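Local structure of glutamic acid/alanine-rich protein (Trypanosoma congolense, 2Y44) at residues E3-Q14 against S133-L144; V26-S37 against A71-R82. The protein is a surface protein of the parasite whose helical ectodomain probably forms part of the coat on the trypanosome cell membrane. All coordinates share one frame; numbering follows the deposited sequence.

Contact 1. Residues E3-Q14 against S133-L144; sequences EEVQTMCDVARQ and SLESAFDALAEL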
loop_
_atom_site.group_PDB
_atom_site.type_symbol
_atom_site.label_atom_id
_atom_site.label_comp_id
_atom_site.label_asym_id
_atom_site.label_seq_id
_atom_site.Cartn_x
_atom_site.Cartn_y
_atom_site.Cartn_z
ATOM N N GLU A 3 7.771 26.479 -11.104
ATOM C CA GLU A 3 7.757 25.079 -11.557
ATOM C C GLU A 3 8.248 24.149 -10.444
ATOM O O GLU A 3 7.730 23.058 -10.226
ATOM C CB GLU A 3 8.590 24.899 -12.836
ATOM C CG GLU A 3 8.618 23.480 -13.371
ATOM C CD GLU A 3 9.359 23.354 -14.701
ATOM O OE1 GLU A 3 10.198 24.230 -15.012
ATOM O OE2 GLU A 3 9.123 22.335 -15.400
ATOM N N GLU A 4 9.321 24.554 -9.785
ATOM C CA GLU A 4 9.873 23.731 -8.734
ATOM C C GLU A 4 8.912 23.619 -7.551
ATOM O O GLU A 4 8.801 22.570 -6.930
ATOM C CB GLU A 4 11.170 24.379 -8.286
ATOM C CG GLU A 4 12.155 23.411 -7.913
ATOM C CD GLU A 4 12.453 23.549 -6.486
ATOM O OE1 GLU A 4 11.521 23.277 -5.686
ATOM O OE2 GLU A 4 13.550 24.080 -6.183
ATOM N N VAL A 5 8.234 24.721 -7.241
ATOM C CA VAL A 5 7.297 24.743 -6.120
ATOM C C VAL A 5 6.132 23.819 -6.375
ATOM O O VAL A 5 5.732 23.062 -5.484
ATOM C CB VAL A 5 6.768 26.147 -5.857
ATOM C CG1 VAL A 5 5.727 26.132 -4.743
ATOM C CG2 VAL A 5 7.936 27.082 -5.447
ATOM N N GLN A 6 5.609 23.857 -7.595
ATOM C CA GLN A 6 4.475 23.018 -7.949
ATOM C C GLN A 6 4.882 21.563 -8.006
ATOM O O GLN A 6 4.133 20.662 -7.621
ATOM C CB GLN A 6 3.914 23.424 -9.298
ATOM C CG GLN A 6 3.094 24.728 -9.279
ATOM C CD GLN A 6 1.709 24.596 -8.592
ATOM O OE1 GLN A 6 1.503 23.788 -7.669
ATOM N NE2 GLN A 6 0.741 25.389 -9.075
ATOM N N THR A 7 6.121 21.327 -8.429
ATOM C CA THR A 7 6.620 19.942 -8.494
ATOM C C THR A 7 6.880 19.366 -7.092
ATOM O O THR A 7 6.573 18.210 -6.806
ATOM C CB THR A 7 7.864 19.895 -9.460
ATOM O OG1 THR A 7 7.448 20.347 -10.753
ATOM C CG2 THR A 7 8.407 18.518 -9.597
ATOM N N MET A 8 7.361 20.210 -6.180
ATOM C CA MET A 8 7.551 19.844 -4.787
ATOM C C MET A 8 6.174 19.599 -4.165
ATOM O O MET A 8 6.028 18.712 -3.325
ATOM C CB MET A 8 8.267 20.971 -4.031
ATOM C CG MET A 8 8.378 20.737 -2.513
ATOM S SD MET A 8 9.698 21.656 -1.705
ATOM C CE MET A 8 9.930 23.036 -2.887
ATOM N N CYS A 9 5.191 20.398 -4.573
ATOM C CA CYS A 9 3.818 20.205 -4.112
ATOM C C CYS A 9 3.284 18.816 -4.484
ATOM O O CYS A 9 2.685 18.151 -3.652
ATOM C CB CYS A 9 2.889 21.273 -4.702
ATOM S SG CYS A 9 1.217 20.948 -4.179
ATOM N N ASP A 10 3.511 18.376 -5.727
ATOM C CA ASP A 10 3.114 17.048 -6.136
ATOM C C ASP A 10 3.756 15.983 -5.267
ATOM O O ASP A 10 3.094 15.023 -4.863
ATOM C CB ASP A 10 3.439 16.833 -7.611
ATOM C CG ASP A 10 2.648 17.773 -8.535
ATOM O OD1 ASP A 10 1.625 18.361 -8.104
ATOM O OD2 ASP A 10 2.993 17.830 -9.751
ATOM N N VAL A 11 5.053 16.147 -4.966
ATOM C CA VAL A 11 5.694 15.193 -4.058
ATOM C C VAL A 11 4.998 15.236 -2.684
ATOM O O VAL A 11 4.679 14.204 -2.129
ATOM C CB VAL A 11 7.199 15.501 -3.922
ATOM C CG1 VAL A 11 7.824 14.763 -2.731
ATOM C CG2 VAL A 11 7.884 15.052 -5.199
ATOM N N ALA A 12 4.792 16.436 -2.139
ATOM C CA ALA A 12 4.171 16.542 -0.828
ATOM C C ALA A 12 2.795 15.860 -0.788
ATOM O O ALA A 12 2.488 15.152 0.165
ATOM C CB ALA A 12 4.056 17.997 -0.410
ATOM N N ARG A 13 1.997 16.036 -1.837
ATOM C CA ARG A 13 0.642 15.387 -1.894
ATOM C C ARG A 13 0.728 13.864 -1.933
ATOM O O ARG A 13 -0.094 13.151 -1.328
ATOM C CB ARG A 13 -0.147 15.900 -3.112
ATOM C CG ARG A 13 -0.522 17.390 -2.983
ATOM C CD ARG A 13 -1.994 17.565 -3.294
ATOM N NE ARG A 13 -2.513 18.898 -2.977
ATOM C CZ ARG A 13 -2.554 19.913 -3.838
ATOM N NH1 ARG A 13 -2.027 19.784 -5.056
ATOM N NH2 ARG A 13 -3.166 21.041 -3.492
ATOM N N GLN A 14 1.721 13.356 -2.666
ATOM C CA GLN A 14 2.038 11.919 -2.636
ATOM C C GLN A 14 2.411 11.428 -1.239
ATOM O O GLN A 14 1.847 10.452 -0.755
ATOM C CB GLN A 14 3.131 11.565 -3.672
ATOM C CG GLN A 14 2.757 11.910 -5.107
ATOM C CD GLN A 14 1.736 10.943 -5.715
ATOM O OE1 GLN A 14 0.725 11.361 -6.310
ATOM N NE2 GLN A 14 2.003 9.665 -5.589
ATOM N N SER A 133 2.907 6.320 -9.112
ATOM C CA SER A 133 2.651 7.791 -9.034
ATOM C C SER A 133 3.657 8.498 -8.109
ATOM O O SER A 133 4.127 9.611 -8.392
ATOM C CB SER A 133 1.231 8.103 -8.571
ATOM O OG SER A 133 1.030 7.668 -7.230
ATOM N N LEU A 134 4.025 7.804 -7.045
ATOM C CA LEU A 134 5.027 8.294 -6.098
ATOM C C LEU A 134 6.416 8.351 -6.762
ATOM O O LEU A 134 7.065 9.396 -6.736
ATOM C CB LEU A 134 5.023 7.371 -4.892
ATOM C CG LEU A 134 6.039 7.515 -3.796
ATOM C CD1 LEU A 134 5.743 8.872 -3.154
ATOM C CD2 LEU A 134 5.796 6.354 -2.775
ATOM N N GLU A 135 6.806 7.297 -7.489
ATOM C CA GLU A 135 8.092 7.353 -8.199
ATOM C C GLU A 135 8.124 8.486 -9.226
ATOM O O GLU A 135 9.140 9.175 -9.396
ATOM C CB GLU A 135 8.375 6.009 -8.887
ATOM C CG GLU A 135 9.743 5.947 -9.544
ATOM C CD GLU A 135 10.098 4.522 -9.950
ATOM O OE1 GLU A 135 9.450 3.980 -10.870
ATOM O OE2 GLU A 135 11.002 3.938 -9.329
ATOM N N SER A 136 7.037 8.653 -9.974
ATOM C CA SER A 136 6.997 9.689 -10.979
ATOM C C SER A 136 7.175 11.072 -10.362
ATOM O O SER A 136 7.943 11.905 -10.885
ATOM C CB SER A 136 5.675 9.626 -11.718
ATOM O OG SER A 136 5.646 8.423 -12.486
ATOM N N ALA A 137 6.513 11.283 -9.226
ATOM C CA ALA A 137 6.569 12.578 -8.542
ATOM C C ALA A 137 8.019 12.888 -8.118
ATOM O O ALA A 137 8.493 14.016 -8.281
ATOM C CB ALA A 137 5.619 12.598 -7.313
ATOM N N PHE A 138 8.715 11.906 -7.572
ATOM C CA PHE A 138 10.102 12.156 -7.171
ATOM C C PHE A 138 11.001 12.343 -8.385
ATOM O O PHE A 138 11.905 13.167 -8.339
ATOM C CB PHE A 138 10.631 11.021 -6.281
ATOM C CG PHE A 138 10.291 11.200 -4.827
ATOM C CD1 PHE A 138 11.143 11.903 -4.000
ATOM C CD2 PHE A 138 9.125 10.685 -4.313
ATOM C CE1 PHE A 138 10.843 12.128 -2.659
ATOM C CE2 PHE A 138 8.821 10.880 -2.945
ATOM C CZ PHE A 138 9.686 11.587 -2.134
ATOM N N ASP A 139 10.813 11.519 -9.438
ATOM C CA ASP A 139 11.551 11.718 -10.731
ATOM C C ASP A 139 11.410 13.172 -11.239
ATOM O O ASP A 139 12.362 13.794 -11.720
ATOM C CB ASP A 139 11.027 10.772 -11.831
ATOM C CG ASP A 139 11.589 9.343 -11.726
ATOM O OD1 ASP A 139 12.491 9.105 -10.903
ATOM O OD2 ASP A 139 11.107 8.480 -12.497
ATOM N N ALA A 140 10.186 13.703 -11.177
ATOM C CA ALA A 140 9.907 15.032 -11.708
ATOM C C ALA A 140 10.655 16.077 -10.919
ATOM O O ALA A 140 11.258 16.983 -11.503
ATOM C CB ALA A 140 8.381 15.316 -11.664
ATOM N N LEU A 141 10.639 15.917 -9.599
ATOM C CA LEU A 141 11.393 16.831 -8.740
ATOM C C LEU A 141 12.918 16.717 -8.969
ATOM O O LEU A 141 13.594 17.726 -9.139
ATOM C CB LEU A 141 11.043 16.626 -7.270
ATOM C CG LEU A 141 11.693 17.634 -6.296
ATOM C CD1 LEU A 141 11.282 19.118 -6.608
ATOM C CD2 LEU A 141 11.246 17.237 -4.863
ATOM N N ALA A 142 13.406 15.489 -9.103
ATOM C CA ALA A 142 14.831 15.244 -9.373
ATOM C C ALA A 142 15.273 15.916 -10.673
ATOM O O ALA A 142 16.388 16.493 -10.784
ATOM C CB ALA A 142 15.132 13.752 -9.409
ATOM N N GLU A 143 14.409 15.852 -11.671
ATOM C CA GLU A 143 14.714 16.430 -12.981
ATOM C C GLU A 143 14.927 17.938 -12.969
ATOM O O GLU A 143 15.707 18.449 -13.772
ATOM C CB GLU A 143 13.605 16.062 -13.990
ATOM C CG GLU A 143 13.670 14.581 -14.402
ATOM C CD GLU A 143 12.331 14.046 -14.861
ATOM O OE1 GLU A 143 11.433 14.871 -15.138
ATOM O OE2 GLU A 143 12.227 12.814 -15.081
ATOM N N LEU A 144 14.243 18.651 -12.056
ATOM C CA LEU A 144 14.414 20.105 -11.935
ATOM C C LEU A 144 15.703 20.520 -11.199
ATOM O O LEU A 144 16.084 21.705 -11.237
ATOM C CB LEU A 144 13.225 20.747 -11.193
ATOM C CG LEU A 144 11.851 20.512 -11.852
ATOM C CD1 LEU A 144 10.746 21.347 -11.155
ATOM C CD2 LEU A 144 11.933 20.868 -13.334
HETATM O O HOH W 1 6.665 15.945 -8.516
#
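S133 opens the contact by accepting a hydrogen bond from the side-chain amide of Q14: NE2 of Q14 lies 2.8 Å from OG of S133, with an N-H...O angle of 150° and OG tilted somewhat out of the amide plane. The bend in the Q14 chain at chi2 turns its amide to this hydroxyl, which is also hydrogen-bonded to the backbone N of T130. At the next residue, L134, CD1 meets the aliphatic CB of Q14. The methyl of A137 then fits beside the same glutamine, A137 CB to Q14 CG at 3.7 Å, while O of A137 lies 3.3 Å from CG2 of V11. A137 O also receives a hydrogen bond from a water that donates a second one to T7 O, joining the two backbones. F138 starts out pointing away from helix 2-16, yet its ring reaches back to V11, whose CG1 stands over one face, 4.1 Å from the F138 ring centroid and 24° off the normal, a CH-pi contact. A140 takes the T7 methyl against its CB, T7 CG2 to A140 CB 3.8 Å. L141 is a knob in a hole formed by E4, T7, M8 and V11, with L141 CD2 touching V11 CG2 at 4.0 Å. At the end, L144 sends CD1 to T7 OG1, 3.5 Å away, and its CD2 to the carboxylate of E3; the T7 hydroxyl itself donates to E3 O. With axes 8.7 Å apart at 155°, this is antiparallel helix packing with one knob-into-hole, at L141, in an all-helical bundle in which C9 of helix 2-16, taking no part in this interface, is disulfide-bonded to C122.

Contact 2. Residues V26-S37 against A71-R82; sequences VAAVVSSAREAS and AQRAETVVSDAR
With chi1 of 165°, V29 sets CG1 anti to its backbone N and CG2 anti to its carbonyl carbon, so that both methyls face helix 57-107, CG1 mainly on V77 and V78 and CG2 mainly on A81. CG1 lies against the V77-V78 backbone, 3.6 Å from CA of V78, and also meets CG1 of V77; CG2 reaches the methyl of A81 at 4.0 Å. V78, in the same rotamer (chi1 171°), inserts CG2 between V29 and A33, 3.6 Å from A33 CB, and turns CG1 to CG2 of V30. Toward residues 36 and 71 the packing is done by alanines: A74 CB sits 3.6 Å from A33 CA, and A71 CB rests on the carbonyl O of A36. These small residues allow CA atoms to approach to 4.8 Å at both A33-A74 and A36-A71, against 5.8 Å at V29-V78. Along one flank E75 folds back through its bent chain, bringing OE2 3.2 Å from S37 OG, and the extended R82 lays its CG across V26 CG1. The axes are 8.4 Å apart at 159°, so helices 18-53 and 57-107 run antiparallel as a tightly packed hairpin. Helix 149-183 covers the interface as a third member of the bundle: A173 meets V29, T172 meets V77, and K177 hydrogen-bonds to S32 OG.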
loop_
_atom_site.group_PDB
_atom_site.type_symbol
_atom_site.label_atom_id
_atom_site.label_comp_id
_atom_site.label_asym_id
_atom_site.label_seq_id
_atom_site.Cartn_x
_atom_site.Cartn_y
_atom_site.Cartn_z
ATOM N N VAL A 26 -3.864 -2.484 4.099
ATOM C CA VAL A 26 -4.107 -3.399 5.212
ATOM C C VAL A 26 -5.556 -3.877 5.209
ATOM O O VAL A 26 -5.832 -5.083 5.346
ATOM C CB VAL A 26 -3.694 -2.772 6.574
ATOM C CG1 VAL A 26 -4.172 -3.631 7.743
ATOM C CG2 VAL A 26 -2.131 -2.613 6.582
ATOM N N ALA A 27 -6.478 -2.945 4.977
ATOM C CA ALA A 27 -7.901 -3.298 5.022
ATOM C C ALA A 27 -8.213 -4.296 3.900
ATOM O O ALA A 27 -8.979 -5.254 4.132
ATOM C CB ALA A 27 -8.773 -2.041 4.863
ATOM N N ALA A 28 -7.614 -4.085 2.727
ATOM C CA ALA A 28 -7.763 -5.042 1.615
ATOM C C ALA A 28 -7.254 -6.441 1.990
ATOM O O ALA A 28 -7.886 -7.436 1.623
ATOM C CB ALA A 28 -7.080 -4.562 0.380
ATOM N N VAL A 29 -6.066 -6.515 2.607
ATOM C CA VAL A 29 -5.456 -7.805 2.965
ATOM C C VAL A 29 -6.311 -8.508 4.039
ATOM O O VAL A 29 -6.543 -9.726 3.997
ATOM C CB VAL A 29 -4.019 -7.600 3.477
ATOM C CG1 VAL A 29 -3.498 -8.847 4.188
ATOM C CG2 VAL A 29 -3.109 -7.220 2.309
ATOM N N VAL A 30 -6.744 -7.732 5.017
ATOM C CA VAL A 30 -7.629 -8.249 6.068
ATOM C C VAL A 30 -8.912 -8.810 5.468
ATOM O O VAL A 30 -9.360 -9.882 5.900
ATOM C CB VAL A 30 -7.945 -7.164 7.139
ATOM C CG1 VAL A 30 -9.182 -7.549 8.000
ATOM C CG2 VAL A 30 -6.728 -6.930 8.005
ATOM N N SER A 31 -9.518 -8.101 4.510
ATOM C CA SER A 31 -10.755 -8.626 3.876
ATOM C C SER A 31 -10.443 -9.927 3.119
ATOM O O SER A 31 -11.229 -10.890 3.159
ATOM C CB SER A 31 -11.398 -7.605 2.951
ATOM O OG SER A 31 -12.552 -8.139 2.312
ATOM N N SER A 32 -9.341 -9.939 2.385
ATOM C CA SER A 32 -8.939 -11.163 1.688
ATOM C C SER A 32 -8.775 -12.337 2.637
ATOM O O SER A 32 -9.196 -13.455 2.316
ATOM C CB SER A 32 -7.642 -10.984 0.880
ATOM O OG SER A 32 -7.847 -10.118 -0.218
ATOM N N ALA A 33 -8.084 -12.123 3.760
ATOM C CA ALA A 33 -7.845 -13.259 4.711
ATOM C C ALA A 33 -9.143 -13.722 5.367
ATOM O O ALA A 33 -9.338 -14.926 5.577
ATOM C CB ALA A 33 -6.841 -12.867 5.797
ATOM N N ARG A 34 -10.061 -12.777 5.571
ATOM C CA ARG A 34 -11.382 -13.106 6.098
ATOM C C ARG A 34 -12.123 -13.988 5.111
ATOM O O ARG A 34 -12.692 -14.992 5.499
ATOM C CB ARG A 34 -12.202 -11.837 6.437
ATOM C CG ARG A 34 -13.690 -12.114 6.709
ATOM C CD ARG A 34 -14.516 -10.831 6.552
ATOM N NE ARG A 34 -14.749 -10.538 5.137
ATOM C CZ ARG A 34 -14.800 -9.321 4.607
ATOM N NH1 ARG A 34 -14.685 -8.240 5.373
ATOM N NH2 ARG A 34 -15.007 -9.187 3.302
ATOM N N GLU A 35 -12.128 -13.604 3.842
ATOM C CA GLU A 35 -12.794 -14.402 2.844
ATOM C C GLU A 35 -12.138 -15.764 2.705
ATOM O O GLU A 35 -12.815 -16.788 2.485
ATOM C CB GLU A 35 -12.815 -13.689 1.513
ATOM C CG GLU A 35 -13.651 -12.401 1.559
ATOM C CD GLU A 35 -13.702 -11.718 0.216
ATOM O OE1 GLU A 35 -14.104 -12.386 -0.751
ATOM O OE2 GLU A 35 -13.312 -10.533 0.124
ATOM N N ALA A 36 -10.806 -15.791 2.786
ATOM C CA ALA A 36 -10.126 -17.063 2.643
ATOM C C ALA A 36 -10.495 -18.005 3.793
ATOM O O ALA A 36 -10.645 -19.223 3.622
ATOM C CB ALA A 36 -8.624 -16.854 2.609
ATOM N N SER A 37 -10.572 -17.435 4.981
ATOM C CA SER A 37 -10.926 -18.201 6.152
ATOM C C SER A 37 -12.360 -18.716 6.078
ATOM O O SER A 37 -12.639 -19.827 6.546
ATOM C CB SER A 37 -10.725 -17.364 7.424
ATOM O OG SER A 37 -9.348 -17.135 7.606
ATOM N N ALA A 71 -5.820 -20.214 3.354
ATOM C CA ALA A 71 -6.209 -19.284 4.417
ATOM C C ALA A 71 -5.036 -18.975 5.334
ATOM O O ALA A 71 -4.875 -17.833 5.760
ATOM C CB ALA A 71 -7.373 -19.896 5.230
ATOM N N GLN A 72 -4.161 -19.967 5.536
ATOM C CA GLN A 72 -3.010 -19.778 6.391
ATOM C C GLN A 72 -2.053 -18.779 5.735
ATOM O O GLN A 72 -1.559 -17.849 6.369
ATOM C CB GLN A 72 -2.335 -21.128 6.521
ATOM C CG GLN A 72 -2.182 -21.569 7.882
ATOM C CD GLN A 72 -0.855 -21.136 8.398
ATOM O OE1 GLN A 72 -0.563 -19.939 8.439
ATOM N NE2 GLN A 72 -0.017 -22.102 8.774
ATOM N N ARG A 73 -1.850 -18.954 4.449
ATOM C CA ARG A 73 -1.024 -18.018 3.686
ATOM C C ARG A 73 -1.595 -16.582 3.751
ATOM O O ARG A 73 -0.867 -15.601 3.911
ATOM C CB ARG A 73 -0.867 -18.486 2.233
ATOM C CG ARG A 73 0.000 -19.759 2.064
ATOM C CD ARG A 73 0.385 -19.962 0.594
ATOM N NE ARG A 73 -0.790 -20.252 -0.230
ATOM C CZ ARG A 73 -1.333 -21.465 -0.361
ATOM N NH1 ARG A 73 -0.843 -22.499 0.323
ATOM N NH2 ARG A 73 -2.438 -21.619 -1.072
ATOM N N ALA A 74 -2.901 -16.472 3.601
ATOM C CA ALA A 74 -3.566 -15.174 3.717
ATOM C C ALA A 74 -3.324 -14.565 5.073
ATOM O O ALA A 74 -3.028 -13.367 5.147
ATOM C CB ALA A 74 -5.115 -15.278 3.410
ATOM N N GLU A 75 -3.407 -15.372 6.136
ATOM C CA GLU A 75 -3.239 -14.844 7.502
ATOM C C GLU A 75 -1.813 -14.337 7.759
ATOM O O GLU A 75 -1.632 -13.298 8.413
ATOM C CB GLU A 75 -3.651 -15.857 8.581
ATOM C CG GLU A 75 -5.162 -16.156 8.612
ATOM C CD GLU A 75 -6.039 -14.914 8.928
ATOM O OE1 GLU A 75 -5.518 -13.899 9.450
ATOM O OE2 GLU A 75 -7.263 -14.981 8.697
ATOM N N THR A 76 -0.843 -14.970 7.099
ATOM C CA THR A 76 0.533 -14.536 7.220
ATOM C C THR A 76 0.668 -13.145 6.592
ATOM O O THR A 76 1.394 -12.287 7.079
ATOM C CB THR A 76 1.457 -15.555 6.542
ATOM O OG1 THR A 76 1.355 -16.793 7.266
ATOM C CG2 THR A 76 2.922 -15.073 6.561
ATOM N N VAL A 77 -0.023 -12.933 5.474
ATOM C CA VAL A 77 0.050 -11.639 4.804
ATOM C C VAL A 77 -0.506 -10.517 5.672
ATOM O O VAL A 77 0.013 -9.407 5.646
ATOM C CB VAL A 77 -0.640 -11.624 3.439
ATOM C CG1 VAL A 77 -0.367 -10.312 2.690
ATOM C CG2 VAL A 77 -0.214 -12.825 2.578
ATOM N N VAL A 78 -1.543 -10.796 6.469
ATOM C CA VAL A 78 -2.103 -9.761 7.339
ATOM C C VAL A 78 -0.996 -9.236 8.261
ATOM O O VAL A 78 -0.844 -8.035 8.440
ATOM C CB VAL A 78 -3.278 -10.307 8.180
ATOM C CG1 VAL A 78 -3.703 -9.284 9.242
ATOM C CG2 VAL A 78 -4.444 -10.635 7.266
ATOM N N SER A 79 -0.247 -10.160 8.839
ATOM C CA SER A 79 0.828 -9.811 9.764
ATOM C C SER A 79 1.904 -8.973 9.042
ATOM O O SER A 79 2.281 -7.894 9.506
ATOM C CB SER A 79 1.436 -11.085 10.354
ATOM O OG SER A 79 2.600 -10.800 11.105
ATOM N N ASP A 80 2.279 -9.409 7.843
ATOM C CA ASP A 80 3.288 -8.704 7.038
ATOM C C ASP A 80 2.788 -7.307 6.612
ATOM O O ASP A 80 3.516 -6.321 6.682
ATOM C CB ASP A 80 3.594 -9.526 5.763
ATOM C CG ASP A 80 4.509 -10.725 6.005
ATOM O OD1 ASP A 80 5.167 -10.827 7.061
ATOM O OD2 ASP A 80 4.540 -11.604 5.118
ATOM N N ALA A 81 1.541 -7.235 6.147
ATOM C CA ALA A 81 0.946 -5.980 5.711
ATOM C C ALA A 81 0.956 -4.911 6.826
ATOM O O ALA A 81 1.318 -3.746 6.570
ATOM C CB ALA A 81 -0.458 -6.227 5.174
ATOM N N ARG A 82 0.568 -5.299 8.053
ATOM C CA ARG A 82 0.493 -4.341 9.175
ATOM C C ARG A 82 1.897 -3.800 9.487
ATOM O O ARG A 82 2.085 -2.611 9.786
ATOM C CB ARG A 82 -0.075 -5.035 10.425
ATOM C CG ARG A 82 -1.577 -5.220 10.322
ATOM C CD ARG A 82 -2.066 -6.222 11.344
ATOM N NE ARG A 82 -3.524 -6.146 11.428
ATOM C CZ ARG A 82 -4.303 -7.082 11.953
ATOM N NH1 ARG A 82 -3.783 -8.170 12.503
ATOM N NH2 ARG A 82 -5.620 -6.916 11.925
#

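Contact 1 and contact 2 lie on opposite sides of the chain's centre, their centres about 33 Å apart and their nearest atoms about 14 Å apart. In the chain, contact 2 is nested within the loop closed by contact 1: helix 2-16 leads into helix 18-53, helix 57-107 returns antiparallel to it, and helix 131-144 comes later to meet helix 2-16. Helix 57-107, which supplies one side of contact 2, also packs on V5, M8 and A12 of helix 2-16, and helix 149-183 touches residues of both contacts. The chain is thus an elongated helical bundle, with a shaft at contact 2 and additional shorter helices at contact 1, a form consistent with a parasite surface protein.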